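Local structure of lumazine protein (Photobacterium kishitanii, 3A35) at residues A[15-19]-A[20-24]. The protein probably acts as an antenna that modulates bacterial luciferase bioluminescence, shifting the emission to shorter wavelength. Numbering follows the deposited sequence.
Sequences ISKND and DTQRH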
ATOM      1  N   ILE A  15       0.179 -17.920   3.802  1.00 13.30           N
ATOM      2  CA  ILE A  15      -0.830 -17.231   4.597  1.00 13.19           C
ATOM      3  C   ILE A  15      -1.379 -18.254   5.598  1.00 14.67           C
ATOM      4  O   ILE A  15      -1.872 -19.322   5.201  1.00 15.75           O
ATOM      5  CB  ILE A  15      -1.887 -16.668   3.788  1.00 11.82           C
ATOM      6  CG1 ILE A  15      -1.346 -15.692   2.734  1.00 14.69           C
ATOM      7  CG2 ILE A  15      -3.051 -16.020   4.670  1.00 16.72           C
ATOM      8  CD1 ILE A  15      -2.417 -15.317   1.813  1.00 17.71           C
ATOM      9  N   SER A  16      -1.381 -17.899   6.863  1.00 16.46           N
ATOM     10  CA  SER A  16      -2.024 -18.714   7.951  1.00 18.64           C
ATOM     11  C   SER A  16      -3.270 -18.064   8.338  1.00 20.29           C
ATOM     12  O   SER A  16      -3.212 -16.813   8.723  1.00 19.43           O
ATOM     13  CB  SER A  16      -1.093 -18.689   9.148  1.00 17.98           C
ATOM     14  OG  SER A  16       0.152 -19.372   8.932  1.00 22.95           O
ATOM     15  N   LYS A  17      -4.412 -18.785   8.165  1.00 19.88           N
ATOM     16  CA  LYS A  17      -5.645 -18.194   8.488  1.00 23.40           C
ATOM     17  C   LYS A  17      -6.031 -18.438   9.912  1.00 24.84           C
ATOM     18  O   LYS A  17      -6.502 -19.576  10.219  1.00 22.32           O
ATOM     19  CB  LYS A  17      -6.640 -18.800   7.527  1.00 24.35           C
ATOM     20  CG  LYS A  17      -6.160 -18.605   6.004  1.00 29.62           C
ATOM     21  CD  LYS A  17      -7.288 -18.148   5.136  1.00 37.47           C
ATOM     22  CE  LYS A  17      -6.721 -17.161   4.057  1.00 40.96           C
ATOM     23  NZ  LYS A  17      -5.899 -16.058   4.694  1.00 32.21           N
ATOM     24  N   ASN A  18      -6.030 -17.408  10.769  1.00 24.63           N
ATOM     25  CA  ASN A  18      -6.326 -17.589  12.149  1.00 29.26           C
ATOM     26  C   ASN A  18      -7.525 -16.834  12.525  1.00 30.92           C
ATOM     27  O   ASN A  18      -7.588 -16.340  13.637  1.00 31.04           O
ATOM     28  CB  ASN A  18      -5.192 -17.145  13.068  1.00 29.45           C
ATOM     29  CG  ASN A  18      -3.826 -17.742  12.689  1.00 31.58           C
ATOM     30  OD1 ASN A  18      -3.633 -18.955  12.833  1.00 29.51           O
ATOM     31  ND2 ASN A  18      -2.817 -16.856  12.305  1.00 32.41           N
ATOM     32  N   ASP A  19      -8.450 -16.708  11.591  1.00 31.39           N
ATOM     33  CA  ASP A  19      -9.759 -16.053  11.834  1.00 32.78           C
ATOM     34  C   ASP A  19      -9.787 -14.482  12.144  1.00 33.12           C
ATOM     35  O   ASP A  19     -10.123 -13.640  11.253  1.00 34.70           O
ATOM     36  CB  ASP A  19     -10.507 -16.856  12.908  1.00 34.15           C
ATOM     37  CG  ASP A  19     -11.978 -16.441  12.997  1.00 37.29           C
ATOM     38  OD1 ASP A  19     -12.757 -17.156  13.675  1.00 39.75           O
ATOM     39  OD2 ASP A  19     -12.338 -15.396  12.361  1.00 39.18           O
ATOM     40  N   ASP A  20      -9.492 -14.050  13.359  1.00 29.22           N
ATOM     41  CA  ASP A  20      -9.374 -12.593  13.493  1.00 28.14           C
ATOM     42  C   ASP A  20      -7.896 -12.171  13.380  1.00 25.69           C
ATOM     43  O   ASP A  20      -7.503 -11.032  13.694  1.00 23.14           O
ATOM     44  CB  ASP A  20     -10.095 -12.061  14.754  1.00 28.76           C
ATOM     45  CG  ASP A  20      -9.543 -12.660  16.017  1.00 31.01           C
ATOM     46  OD1 ASP A  20      -8.654 -13.583  15.893  1.00 33.01           O
ATOM     47  OD2 ASP A  20      -9.969 -12.217  17.123  1.00 31.91           O
ATOM     48  N   THR A  21      -7.041 -13.052  12.887  1.00 23.20           N
ATOM     49  CA  THR A  21      -5.651 -12.621  12.648  1.00 21.08           C
ATOM     50  C   THR A  21      -5.250 -13.472  11.458  1.00 20.18           C
ATOM     51  O   THR A  21      -5.859 -14.581  11.164  1.00 22.12           O
ATOM     52  CB  THR A  21      -4.737 -12.800  13.862  1.00 23.20           C
ATOM     53  OG1 THR A  21      -3.349 -12.398  13.723  1.00 29.56           O
ATOM     54  CG2 THR A  21      -4.730 -14.165  14.399  1.00 24.55           C
ATOM     55  N   GLN A  22      -4.203 -13.007  10.777  1.00 16.12           N
ATOM     56  CA  GLN A  22      -3.543 -13.850   9.779  1.00 15.98           C
ATOM     57  C   GLN A  22      -2.079 -13.647   9.873  1.00 13.42           C
ATOM     58  O   GLN A  22      -1.609 -12.503  10.092  1.00 15.93           O
ATOM     59  CB  GLN A  22      -3.971 -13.494   8.375  1.00 13.44           C
ATOM     60  CG  GLN A  22      -5.425 -13.814   8.106  1.00 16.40           C
ATOM     61  CD  GLN A  22      -5.904 -13.489   6.733  1.00 16.37           C
ATOM     62  OE1 GLN A  22      -5.158 -12.971   5.895  1.00 17.20           O
ATOM     63  NE2 GLN A  22      -7.122 -13.920   6.379  1.00 19.08           N
ATOM     64  N   ARG A  23      -1.273 -14.647   9.566  1.00 12.66           N
ATOM     65  CA  ARG A  23       0.173 -14.463   9.447  1.00 13.50           C
ATOM     66  C   ARG A  23       0.555 -14.638   8.010  1.00 13.29           C
ATOM     67  O   ARG A  23       0.252 -15.683   7.391  1.00 13.83           O
ATOM     68  CB  ARG A  23       0.965 -15.427  10.386  1.00 13.53           C
ATOM     69  CG  ARG A  23       2.455 -15.372  10.127  1.00 16.30           C
ATOM     70  CD  ARG A  23       3.277 -16.072  11.189  1.00 15.89           C
ATOM     71  NE  ARG A  23       3.054 -15.439  12.496  1.00 15.97           N
ATOM     72  CZ  ARG A  23       3.607 -15.940  13.617  1.00 19.30           C
ATOM     73  NH1 ARG A  23       4.301 -17.073  13.558  1.00 20.72           N
ATOM     74  NH2 ARG A  23       3.291 -15.376  14.770  1.00 20.96           N
ATOM     75  N   HIS A  24       1.184 -13.594   7.444  1.00 11.72           N
ATOM     76  CA  HIS A  24       1.599 -13.631   6.092  1.00 11.69           C
ATOM     77  C   HIS A  24       3.136 -13.710   6.023  1.00 11.94           C
ATOM     78  O   HIS A  24       3.856 -12.880   6.687  1.00 12.10           O
ATOM     79  CB  HIS A  24       1.207 -12.356   5.354  1.00 12.47           C
ATOM     80  CG  HIS A  24      -0.249 -12.251   5.097  1.00 11.55           C
ATOM     81  ND1 HIS A  24      -0.783 -11.615   4.020  1.00 13.15           N
ATOM     82  CD2 HIS A  24      -1.312 -12.780   5.776  1.00 15.06           C
ATOM     83  CE1 HIS A  24      -2.107 -11.684   4.039  1.00 12.82           C
ATOM     84  NE2 HIS A  24      -2.477 -12.373   5.133  1.00 13.07           N
TER
HETATM   85  O   HOH W   1       2.161 -17.959   7.393  1.00 20.01           O
HETATM   86  O   HOH W   2      -5.412 -13.923   3.170  1.00 23.55           O
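S16 and R23 form the hydrogen-bonded pair of two strands, 15-17 and 22-24, running almost exactly antiparallel (172°). S16 N donates to R23 O at 2.8 Å, and R23 N returns a bond to S16 O at 3.0 Å. Nearer the turn, N18 N donates to T21 O at 2.9 Å. The reverse bond, T21 N to N18 O, is weak at 3.4 Å. D19 and D20 make the two-residue turn. D19 has a positive phi, and the turn roughly resembles type II'.

I15, K17, Q22 and H24 share one face. With chi1 at -57°, I15 CG1 sits beside its backbone N and over the H24 ring, 4.1 Å from the centroid, in a CH-pi contact. The Q22 amide comes at the ring edge. H24 NE2 donates to Q22 OE1 at 2.9 Å, nearly straight (177°) and in the ring plane, which fixes the ring's rotation. The modelled K17 NZ lies over one face of the Q22 amide, with no bond to it, but its placement is uncertain. Q22 NE2 bonds instead to R73 O.

On the other face, a water joins S16 OG to R23 O. R23 NE forms a salt bridge with D62, a riboflavin-binding residue. Beside the turn, N18 CB crosses T21 CG2 at a short 3.3 Å, while T21 OG1 bonds to I63 O. This is a beta hairpin with a two-residue loop, joining the first two strands of the N-terminal lumazine-binding barrel.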